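HTH-type transcriptional regulator mcbR (Escherichia coli UMEA 3718-1, PDB 4P9F) represses expression of McbA by binding to its promoter region, prevents colanic acid overproduction and mucoidy, and is important for biofilm formation. Local coordinates at residues A[121-126]-A[162-167]; A[108-113]-A[178-183]; A[29-34]-A[64-69]. One frame throughout, in Å; residues are numbered along the deposited sequence.

Contact 1. Residues A[121-126]-A[162-167]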
loop_
_atom_site.group_PDB
_atom_site.type_symbol
_atom_site.label_atom_id
_atom_site.label_comp_id
_atom_site.label_asym_id
_atom_site.label_seq_id
_atom_site.Cartn_x
_atom_site.Cartn_y
_atom_site.Cartn_z
ATOM N N ASP A 121 -24.868 -12.642 -12.838
ATOM C CA ASP A 121 -24.034 -11.532 -13.296
ATOM C C ASP A 121 -22.685 -11.501 -12.567
ATOM O O ASP A 121 -22.564 -10.950 -11.469
ATOM C CB ASP A 121 -24.780 -10.212 -13.102
ATOM C CG ASP A 121 -24.152 -9.069 -13.864
ATOM O OD1 ASP A 121 -22.947 -9.147 -14.191
ATOM O OD2 ASP A 121 -24.874 -8.093 -14.151
HETATM N N MSE A 122 -21.665 -12.085 -13.182
HETATM C CA MSE A 122 -20.416 -12.291 -12.470
HETATM C C MSE A 122 -19.748 -10.964 -12.156
HETATM O O MSE A 122 -19.187 -10.797 -11.081
HETATM C CB MSE A 122 -19.462 -13.182 -13.262
HETATM C CG MSE A 122 -18.090 -13.330 -12.576
HETATM SE SE MSE A 122 -18.194 -14.252 -10.866
HETATM C CE MSE A 122 -18.338 -16.061 -11.546
ATOM N N GLU A 123 -19.812 -10.016 -13.086
ATOM C CA GLU A 123 -19.166 -8.722 -12.867
ATOM C C GLU A 123 -19.781 -7.969 -11.678
ATOM O O GLU A 123 -19.068 -7.402 -10.852
ATOM C CB GLU A 123 -19.229 -7.872 -14.131
ATOM C CG GLU A 123 -18.546 -6.535 -13.947
ATOM C CD GLU A 123 -18.653 -5.661 -15.184
ATOM O OE1 GLU A 123 -19.205 -6.138 -16.196
ATOM O OE2 GLU A 123 -18.205 -4.496 -15.135
ATOM N N GLN A 124 -21.104 -8.004 -11.593
ATOM C CA GLN A 124 -21.840 -7.374 -10.507
ATOM C C GLN A 124 -21.581 -8.060 -9.170
ATOM O O GLN A 124 -21.477 -7.398 -8.144
ATOM C CB GLN A 124 -23.333 -7.386 -10.835
ATOM C CG GLN A 124 -23.797 -6.108 -11.490
ATOM C CD GLN A 124 -23.668 -4.908 -10.561
ATOM O OE1 GLN A 124 -22.641 -4.211 -10.543
ATOM N NE2 GLN A 124 -24.725 -4.655 -9.787
ATOM N N ILE A 125 -21.451 -9.382 -9.182
ATOM C CA ILE A 125 -21.052 -10.122 -7.985
ATOM C C ILE A 125 -19.694 -9.625 -7.471
ATOM O O ILE A 125 -19.496 -9.344 -6.282
ATOM C CB ILE A 125 -20.939 -11.636 -8.262
ATOM C CG1 ILE A 125 -22.313 -12.238 -8.572
ATOM C CG2 ILE A 125 -20.260 -12.358 -7.077
ATOM C CD1 ILE A 125 -22.251 -13.692 -8.928
ATOM N N ILE A 126 -18.745 -9.537 -8.388
ATOM C CA ILE A 126 -17.421 -9.078 -8.023
ATOM C C ILE A 126 -17.472 -7.631 -7.535
ATOM O O ILE A 126 -16.937 -7.307 -6.474
ATOM C CB ILE A 126 -16.467 -9.219 -9.212
ATOM C CG1 ILE A 126 -16.280 -10.712 -9.523
ATOM C CG2 ILE A 126 -15.132 -8.580 -8.903
ATOM C CD1 ILE A 126 -15.462 -10.997 -10.771
ATOM N N TYR A 162 -10.002 -15.014 -14.512
ATOM C CA TYR A 162 -10.355 -16.428 -14.567
ATOM C C TYR A 162 -11.823 -16.699 -14.220
ATOM O O TYR A 162 -12.454 -17.598 -14.782
ATOM C CB TYR A 162 -9.441 -17.190 -13.607
ATOM C CG TYR A 162 -9.872 -18.601 -13.272
ATOM C CD1 TYR A 162 -9.650 -19.647 -14.168
ATOM C CD2 TYR A 162 -10.475 -18.894 -12.057
ATOM C CE1 TYR A 162 -10.014 -20.932 -13.860
ATOM C CE2 TYR A 162 -10.849 -20.187 -11.740
ATOM C CZ TYR A 162 -10.620 -21.200 -12.646
ATOM O OH TYR A 162 -10.999 -22.480 -12.329
ATOM N N LEU A 163 -12.374 -15.894 -13.317
ATOM C CA LEU A 163 -13.756 -16.060 -12.861
ATOM C C LEU A 163 -14.800 -15.978 -13.978
ATOM O O LEU A 163 -15.788 -16.724 -13.972
ATOM C CB LEU A 163 -14.087 -15.011 -11.794
ATOM C CG LEU A 163 -13.223 -15.073 -10.530
ATOM C CD1 LEU A 163 -13.575 -13.955 -9.549
ATOM C CD2 LEU A 163 -13.364 -16.441 -9.876
ATOM N N TYR A 164 -14.580 -15.084 -14.935
ATOM C CA TYR A 164 -15.566 -14.871 -15.974
ATOM C C TYR A 164 -15.657 -16.066 -16.904
ATOM O O TYR A 164 -16.742 -16.437 -17.340
ATOM C CB TYR A 164 -15.236 -13.602 -16.769
ATOM C CG TYR A 164 -15.368 -12.343 -15.943
ATOM C CD1 TYR A 164 -16.606 -11.747 -15.759
ATOM C CD2 TYR A 164 -14.258 -11.760 -15.338
ATOM C CE1 TYR A 164 -16.745 -10.615 -15.009
ATOM C CE2 TYR A 164 -14.383 -10.607 -14.573
ATOM C CZ TYR A 164 -15.637 -10.042 -14.413
ATOM O OH TYR A 164 -15.807 -8.896 -13.673
ATOM N N GLU A 165 -14.527 -16.720 -17.124
ATOM C CA GLU A 165 -14.453 -17.784 -18.112
ATOM C C GLU A 165 -14.828 -19.133 -17.522
ATOM O O GLU A 165 -15.487 -19.945 -18.176
ATOM C CB GLU A 165 -13.047 -17.852 -18.716
ATOM N N ALA A 166 -14.455 -19.364 -16.269
ATOM C CA ALA A 166 -14.515 -20.718 -15.747
ATOM C C ALA A 166 -15.508 -20.959 -14.618
ATOM O O ALA A 166 -15.914 -22.098 -14.393
ATOM C CB ALA A 166 -13.125 -21.122 -15.269
ATOM N N ILE A 167 -15.915 -19.913 -13.916
ATOM C CA ILE A 167 -16.744 -20.115 -12.730
ATOM C C ILE A 167 -18.220 -19.884 -13.003
ATOM O O ILE A 167 -18.610 -18.821 -13.494
ATOM C CB ILE A 167 -16.298 -19.214 -11.571
ATOM C CG1 ILE A 167 -14.829 -19.476 -11.245
ATOM C CG2 ILE A 167 -17.182 -19.432 -10.351
ATOM C CD1 ILE A 167 -14.514 -20.912 -10.928
#

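Contact 2. Residues A[108-113]-A[178-183]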
loop_
_atom_site.group_PDB
_atom_site.type_symbol
_atom_site.label_atom_id
_atom_site.label_comp_id
_atom_site.label_asym_id
_atom_site.label_seq_id
_atom_site.Cartn_x
_atom_site.Cartn_y
_atom_site.Cartn_z
ATOM N N GLU A 108 -28.466 -3.170 2.156
ATOM C CA GLU A 108 -28.897 -2.953 0.767
ATOM C C GLU A 108 -27.875 -3.535 -0.225
ATOM O O GLU A 108 -28.238 -4.198 -1.196
ATOM C CB GLU A 108 -29.122 -1.461 0.487
ATOM C CG GLU A 108 -30.181 -0.802 1.348
ATOM C CD GLU A 108 -30.400 0.663 0.996
ATOM O OE1 GLU A 108 -30.051 1.072 -0.138
ATOM O OE2 GLU A 108 -30.944 1.400 1.847
ATOM N N LEU A 109 -26.594 -3.297 0.027
ATOM C CA LEU A 109 -25.556 -3.848 -0.845
ATOM C C LEU A 109 -25.604 -5.381 -0.861
ATOM O O LEU A 109 -25.435 -6.002 -1.905
ATOM C CB LEU A 109 -24.180 -3.343 -0.412
ATOM C CG LEU A 109 -23.878 -1.889 -0.789
ATOM C CD1 LEU A 109 -22.577 -1.433 -0.182
ATOM C CD2 LEU A 109 -23.809 -1.735 -2.298
ATOM N N LEU A 110 -25.893 -5.985 0.288
ATOM C CA LEU A 110 -25.989 -7.438 0.392
ATOM C C LEU A 110 -27.119 -8.002 -0.463
ATOM O O LEU A 110 -26.992 -9.067 -1.077
ATOM C CB LEU A 110 -26.198 -7.837 1.856
ATOM C CG LEU A 110 -25.429 -9.057 2.339
ATOM C CD1 LEU A 110 -23.987 -8.921 1.907
ATOM C CD2 LEU A 110 -25.513 -9.156 3.846
ATOM N N GLU A 111 -28.230 -7.274 -0.503
ATOM C CA GLU A 111 -29.357 -7.653 -1.350
ATOM C C GLU A 111 -28.964 -7.572 -2.826
ATOM O O GLU A 111 -29.322 -8.449 -3.617
ATOM C CB GLU A 111 -30.558 -6.762 -1.086
ATOM C CG GLU A 111 -31.096 -6.874 0.330
ATOM C CD GLU A 111 -32.260 -5.941 0.591
ATOM O OE1 GLU A 111 -32.652 -5.828 1.769
ATOM O OE2 GLU A 111 -32.787 -5.332 -0.373
ATOM N N LYS A 112 -28.236 -6.515 -3.188
ATOM C CA LYS A 112 -27.714 -6.370 -4.549
ATOM C C LYS A 112 -26.842 -7.569 -4.901
ATOM O O LYS A 112 -26.930 -8.123 -6.005
ATOM C CB LYS A 112 -26.889 -5.090 -4.685
ATOM C CG LYS A 112 -27.687 -3.802 -4.571
ATOM C CD LYS A 112 -28.790 -3.728 -5.585
ATOM C CE LYS A 112 -29.553 -2.414 -5.432
ATOM N NZ LYS A 112 -30.554 -2.213 -6.515
ATOM N N LEU A 113 -26.013 -7.992 -3.942
ATOM C CA LEU A 113 -25.108 -9.115 -4.171
ATOM C C LEU A 113 -25.883 -10.399 -4.455
ATOM O O LEU A 113 -25.563 -11.127 -5.397
ATOM C CB LEU A 113 -24.173 -9.321 -2.962
ATOM C CG LEU A 113 -23.090 -10.388 -3.116
ATOM C CD1 LEU A 113 -22.202 -10.092 -4.333
ATOM C CD2 LEU A 113 -22.243 -10.558 -1.836
ATOM N N ASN A 178 -21.715 -16.234 4.435
ATOM C CA ASN A 178 -20.661 -15.589 5.205
ATOM C C ASN A 178 -20.800 -14.069 5.245
ATOM O O ASN A 178 -20.399 -13.445 6.228
ATOM C CB ASN A 178 -19.276 -15.974 4.664
ATOM C CG ASN A 178 -18.810 -17.344 5.158
ATOM O OD1 ASN A 178 -19.129 -17.759 6.275
ATOM N ND2 ASN A 178 -18.047 -18.045 4.330
ATOM N N TYR A 179 -21.392 -13.485 4.206
ATOM C CA TYR A 179 -21.617 -12.040 4.154
ATOM C C TYR A 179 -22.733 -11.646 5.129
ATOM O O TYR A 179 -22.616 -10.646 5.842
ATOM C CB TYR A 179 -21.960 -11.592 2.730
ATOM C CG TYR A 179 -20.785 -11.617 1.774
ATOM C CD1 TYR A 179 -20.386 -12.809 1.179
ATOM C CD2 TYR A 179 -20.077 -10.464 1.462
ATOM C CE1 TYR A 179 -19.315 -12.855 0.311
ATOM C CE2 TYR A 179 -18.994 -10.501 0.582
ATOM C CZ TYR A 179 -18.625 -11.706 0.015
ATOM O OH TYR A 179 -17.560 -11.780 -0.861
ATOM N N HIS A 180 -23.801 -12.442 5.167
ATOM C CA HIS A 180 -24.862 -12.264 6.155
ATOM C C HIS A 180 -24.308 -12.333 7.573
ATOM O O HIS A 180 -24.626 -11.498 8.417
ATOM C CB HIS A 180 -25.947 -13.345 5.997
ATOM C CG HIS A 180 -26.795 -13.182 4.776
ATOM N ND1 HIS A 180 -27.688 -12.144 4.627
ATOM C CD2 HIS A 180 -26.897 -13.931 3.653
ATOM C CE1 HIS A 180 -28.300 -12.256 3.461
ATOM N NE2 HIS A 180 -27.841 -13.333 2.852
ATOM N N LEU A 181 -23.441 -13.315 7.812
ATOM C CA LEU A 181 -22.852 -13.515 9.124
ATOM C C LEU A 181 -21.942 -12.337 9.499
ATOM O O LEU A 181 -21.929 -11.897 10.641
ATOM C CB LEU A 181 -22.088 -14.844 9.156
ATOM C CG LEU A 181 -22.968 -16.099 9.100
ATOM C CD1 LEU A 181 -22.123 -17.367 9.073
ATOM C CD2 LEU A 181 -23.908 -16.122 10.311
ATOM N N LEU A 182 -21.195 -11.821 8.528
ATOM C CA LEU A 182 -20.350 -10.660 8.773
ATOM C C LEU A 182 -21.195 -9.436 9.147
ATOM O O LEU A 182 -20.866 -8.693 10.072
ATOM C CB LEU A 182 -19.496 -10.346 7.546
ATOM C CG LEU A 182 -18.661 -9.086 7.657
ATOM C CD1 LEU A 182 -17.708 -9.215 8.843
ATOM C CD2 LEU A 182 -17.882 -8.829 6.362
ATOM N N LEU A 183 -22.284 -9.221 8.425
ATOM C CA LEU A 183 -23.138 -8.078 8.713
ATOM C C LEU A 183 -23.770 -8.210 10.112
ATOM O O LEU A 183 -23.851 -7.231 10.849
ATOM C CB LEU A 183 -24.212 -7.921 7.630
ATOM C CG LEU A 183 -25.078 -6.671 7.775
ATOM C CD1 LEU A 183 -24.180 -5.460 7.919
ATOM C CD2 LEU A 183 -26.023 -6.510 6.595
#

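Contact 3. Residues A[29-34]-A[64-69]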
loop_
_atom_site.group_PDB
_atom_site.type_symbol
_atom_site.label_atom_id
_atom_site.label_comp_id
_atom_site.label_asym_id
_atom_site.label_seq_id
_atom_site.Cartn_x
_atom_site.Cartn_y
_atom_site.Cartn_z
ATOM N N LEU A 29 -2.202 -3.033 -23.813
ATOM C CA LEU A 29 -3.081 -1.865 -23.853
ATOM C C LEU A 29 -2.453 -0.765 -24.695
ATOM O O LEU A 29 -1.367 -0.287 -24.366
ATOM C CB LEU A 29 -3.346 -1.359 -22.435
ATOM C CG LEU A 29 -3.723 -2.446 -21.421
ATOM C CD1 LEU A 29 -3.900 -1.852 -20.007
ATOM C CD2 LEU A 29 -4.982 -3.193 -21.860
ATOM N N ILE A 30 -3.163 -0.306 -25.715
ATOM C CA ILE A 30 -2.616 0.709 -26.619
ATOM C C ILE A 30 -3.243 2.060 -26.270
ATOM O O ILE A 30 -4.464 2.225 -26.359
ATOM C CB ILE A 30 -2.856 0.341 -28.118
ATOM C CG1 ILE A 30 -2.094 -0.939 -28.488
ATOM C CG2 ILE A 30 -2.459 1.501 -29.070
ATOM C CD1 ILE A 30 -2.935 -2.177 -28.485
ATOM N N THR A 31 -2.415 2.991 -25.794
ATOM C CA THR A 31 -2.877 4.321 -25.374
ATOM C C THR A 31 -3.845 4.971 -26.387
ATOM O O THR A 31 -4.926 5.441 -26.028
ATOM C CB THR A 31 -1.658 5.232 -25.132
ATOM O OG1 THR A 31 -0.748 4.548 -24.258
ATOM C CG2 THR A 31 -2.057 6.547 -24.506
ATOM N N LYS A 32 -3.454 4.965 -27.656
ATOM C CA LYS A 32 -4.248 5.540 -28.737
ATOM C C LYS A 32 -5.655 4.912 -28.845
ATOM O O LYS A 32 -6.642 5.626 -29.033
ATOM C CB LYS A 32 -3.498 5.376 -30.064
ATOM C CG LYS A 32 -4.243 5.922 -31.272
ATOM C CD LYS A 32 -4.364 7.433 -31.230
ATOM C CE LYS A 32 -3.511 8.088 -32.309
ATOM N NZ LYS A 32 -3.855 7.619 -33.689
ATOM N N ASN A 33 -5.736 3.583 -28.762
ATOM C CA ASN A 33 -7.033 2.882 -28.770
ATOM C C ASN A 33 -7.908 3.351 -27.633
ATOM O O ASN A 33 -9.103 3.563 -27.798
ATOM C CB ASN A 33 -6.869 1.366 -28.635
ATOM C CG ASN A 33 -6.304 0.704 -29.878
ATOM O OD1 ASN A 33 -5.876 1.359 -30.816
ATOM N ND2 ASN A 33 -6.289 -0.623 -29.869
ATOM N N LEU A 34 -7.317 3.472 -26.455
ATOM C CA LEU A 34 -8.103 3.855 -25.286
ATOM C C LEU A 34 -8.597 5.299 -25.438
ATOM O O LEU A 34 -9.736 5.598 -25.122
ATOM C CB LEU A 34 -7.283 3.705 -24.001
ATOM C CG LEU A 34 -8.078 3.974 -22.713
ATOM C CD1 LEU A 34 -9.411 3.224 -22.721
ATOM C CD2 LEU A 34 -7.227 3.591 -21.470
ATOM N N GLN A 64 4.442 3.064 -27.134
ATOM C CA GLN A 64 3.319 3.799 -26.514
ATOM C C GLN A 64 2.166 2.885 -26.091
ATOM O O GLN A 64 0.984 3.072 -26.465
ATOM C CB GLN A 64 2.817 4.894 -27.469
ATOM C CG GLN A 64 3.873 5.967 -27.739
ATOM C CD GLN A 64 3.470 6.940 -28.834
ATOM O OE1 GLN A 64 2.525 6.696 -29.585
ATOM N NE2 GLN A 64 4.193 8.054 -28.930
ATOM N N ALA A 65 2.533 1.871 -25.323
ATOM C CA ALA A 65 1.580 0.857 -24.888
ATOM C C ALA A 65 1.991 0.341 -23.518
ATOM O O ALA A 65 3.072 0.659 -23.003
ATOM C CB ALA A 65 1.487 -0.292 -25.918
ATOM N N PHE A 66 1.092 -0.424 -22.917
ATOM C CA PHE A 66 1.271 -0.959 -21.583
ATOM C C PHE A 66 0.793 -2.398 -21.517
ATOM O O PHE A 66 0.041 -2.835 -22.389
ATOM C CB PHE A 66 0.513 -0.086 -20.582
ATOM C CG PHE A 66 0.940 1.337 -20.617
ATOM C CD1 PHE A 66 0.373 2.232 -21.516
ATOM C CD2 PHE A 66 1.960 1.773 -19.805
ATOM C CE1 PHE A 66 0.789 3.544 -21.569
ATOM C CE2 PHE A 66 2.384 3.099 -19.855
ATOM C CZ PHE A 66 1.790 3.979 -20.732
ATOM N N THR A 67 1.252 -3.162 -20.533
ATOM C CA THR A 67 0.666 -4.487 -20.389
ATOM C C THR A 67 0.150 -4.670 -18.981
ATOM O O THR A 67 0.709 -4.137 -18.012
ATOM C CB THR A 67 1.644 -5.652 -20.721
ATOM O OG1 THR A 67 2.805 -5.539 -19.905
ATOM C CG2 THR A 67 2.042 -5.660 -22.207
ATOM N N VAL A 68 -0.958 -5.400 -18.905
ATOM C CA VAL A 68 -1.547 -5.840 -17.649
ATOM C C VAL A 68 -0.602 -6.887 -17.051
ATOM O O VAL A 68 -0.177 -7.806 -17.750
ATOM C CB VAL A 68 -2.955 -6.405 -17.882
ATOM C CG1 VAL A 68 -3.553 -6.932 -16.573
ATOM C CG2 VAL A 68 -3.853 -5.322 -18.545
ATOM N N PRO A 69 -0.226 -6.725 -15.776
ATOM C CA PRO A 69 0.742 -7.657 -15.185
ATOM C C PRO A 69 0.242 -9.090 -15.137
ATOM O O PRO A 69 -0.963 -9.311 -15.089
ATOM C CB PRO A 69 0.946 -7.110 -13.767
ATOM C CG PRO A 69 0.573 -5.683 -13.862
ATOM C CD PRO A 69 -0.566 -5.636 -14.848
HETATM O O HOH W 1 -0.785 4.464 -28.471
#

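Contact 1. Residues A[121-126]-A[162-167]
The hydroxyl of Y164 is the polar point of this contact. It hydrogen-bonds to the backbone O of I20, in the loop after helix 6-19. The same OH lies 3.5 Å from CA of E123 and 3.6 Å from CD1 of I126, so it rests against carbon of helix 122-138. CB of E123 sits at the edge of the Y164 ring, in its plane. The carboxylate of E123 extends away and is turned 78° from that ring.

M122, a selenomethionine, carries most of the rest. Its CG makes an off-centre CH-pi contact, 4.2 Å from the centroid of the Y164 ring. CG is anti to the backbone N (chi1 176°), and bends at chi2 and chi3 then fold the chain toward the end of helix 161-166. There CE meets O of I167 at 3.4 Å and CB of I167 at 3.8 Å. It also lies close to O of L163, which already accepts from N of I167. Further along, CD1 of I126 touches CD1 of L163 at 3.7 Å.

No hydrogen bond joins the two segments. The two helices run at 145° to each other, a roughly antiparallel packing within the all-helical FCD domain, and Y164 ties it to the DNA-binding part of the chain.

Contact 2. Residues A[108-113]-A[178-183]
Helix 100-119 and helix 177-187 run antiparallel here, at 177° with their axes 10.9 Å apart, and L110 and Y179 face each other at the closest CA pair. Both backbones use their polar groups in their own i to i+4 bonds. No hydrogen bond crosses, so the joint is made by side chains.

L110 is the main one. Its two methyls part like a fork. CD1 presses on CB of Y179 at 3.5 Å. CD2 goes to the other side of the fork, where it meets ND1 of H180 at 3.8 Å and CD2 of L183, also at 3.8 Å. The same methyl lies near O of Y179. The first torsion of L110 is unusual: at -139° it falls partway between two staggered positions, and with it the side chain reaches all three partners. The approach to the H180 ring is oblique.

L113, one turn further on, meets the flat side of Y179. Its CD2 stands 3.9 Å from the ring centroid and only 8° off the normal, a CH-pi contact over the centre of one face. The L113 side chain leads off opposite its amide N, and its CD2 branch lies over the ring. The far end of Y179 is polar and satisfied, since OH hydrogen-bonds to ND2 of N205 on helix 191-210. N205 thus holds the hydroxyl end, L113 covers one face, and L110 packs against CB.

F132 and V128 of helix 122-138 cover L110 and L113 in turn, while I201 of helix 191-210 touches Y179. The contact is a buried antiparallel helix pair of the FCD domain, a bundle built from helices alone.

Contact 3. Residues A[29-34]-A[64-69]
The F66 ring meets OG1 of T31 at its edge, in the ring plane, with OG1 3.3 Å from CE1. O of L29 approaches the ring obliquely. L49 and V53 of helix 42-54 also touch the ring.

The backbones form an antiparallel pair. N of L29 donates to O of F66 at 2.7 Å, a nearly straight bond (170°). N of F66 returns a bond to O of L29 at 2.9 Å, in the carbonyl plane. L29 and F66 share one face of the sheet; I30 and A65, a non-hydrogen-bonded pair, share the other. On the L29 face, CD1 of L29 packs against CG2 of V68 at 3.8 Å, and L58 touches both side chains. Cutting L29 back to an alanine would probably leave V68 and L58 facing a gap where the leucine methyls had been.

At the start of helix 31-38, O of Q64 receives a weak bond from N of T31. A water donates to that oxygen and accepts from N of K32 at 2.8 Å. OG1 of T31 stands beside its own N (chi1 -51°), which brings it within 3.2 Å of O of Q64.

Strand 28-30 thus joins the hairpin of strands 59-61 and 65-67 just where the helix-turn-helix begins, as in the winged helix-turn-helix of GntR regulators.

Contact 3 closes first along the chain, in the DNA-binding part. Contacts 1 and 2 follow in the FCD domain, with contact 1 nested inside the loop that contact 2 closes. These two are neighbours: their centres are 18 Å apart, and O of I125 touches CD1 of L113 at 3.4 Å. Each takes one helix from each of two successive pairs, 100-119 with 122-138 and 161-166 with 177-187. Contact 3 lies 24 Å from contact 1 and 36 Å from contact 2 between centres, across the chain's centre from contact 2. The winged DNA-binding part and the helical FCD domain are distinct but touch, through Y164 on I20 and V68 on P158; contact 1 lies nearer that junction.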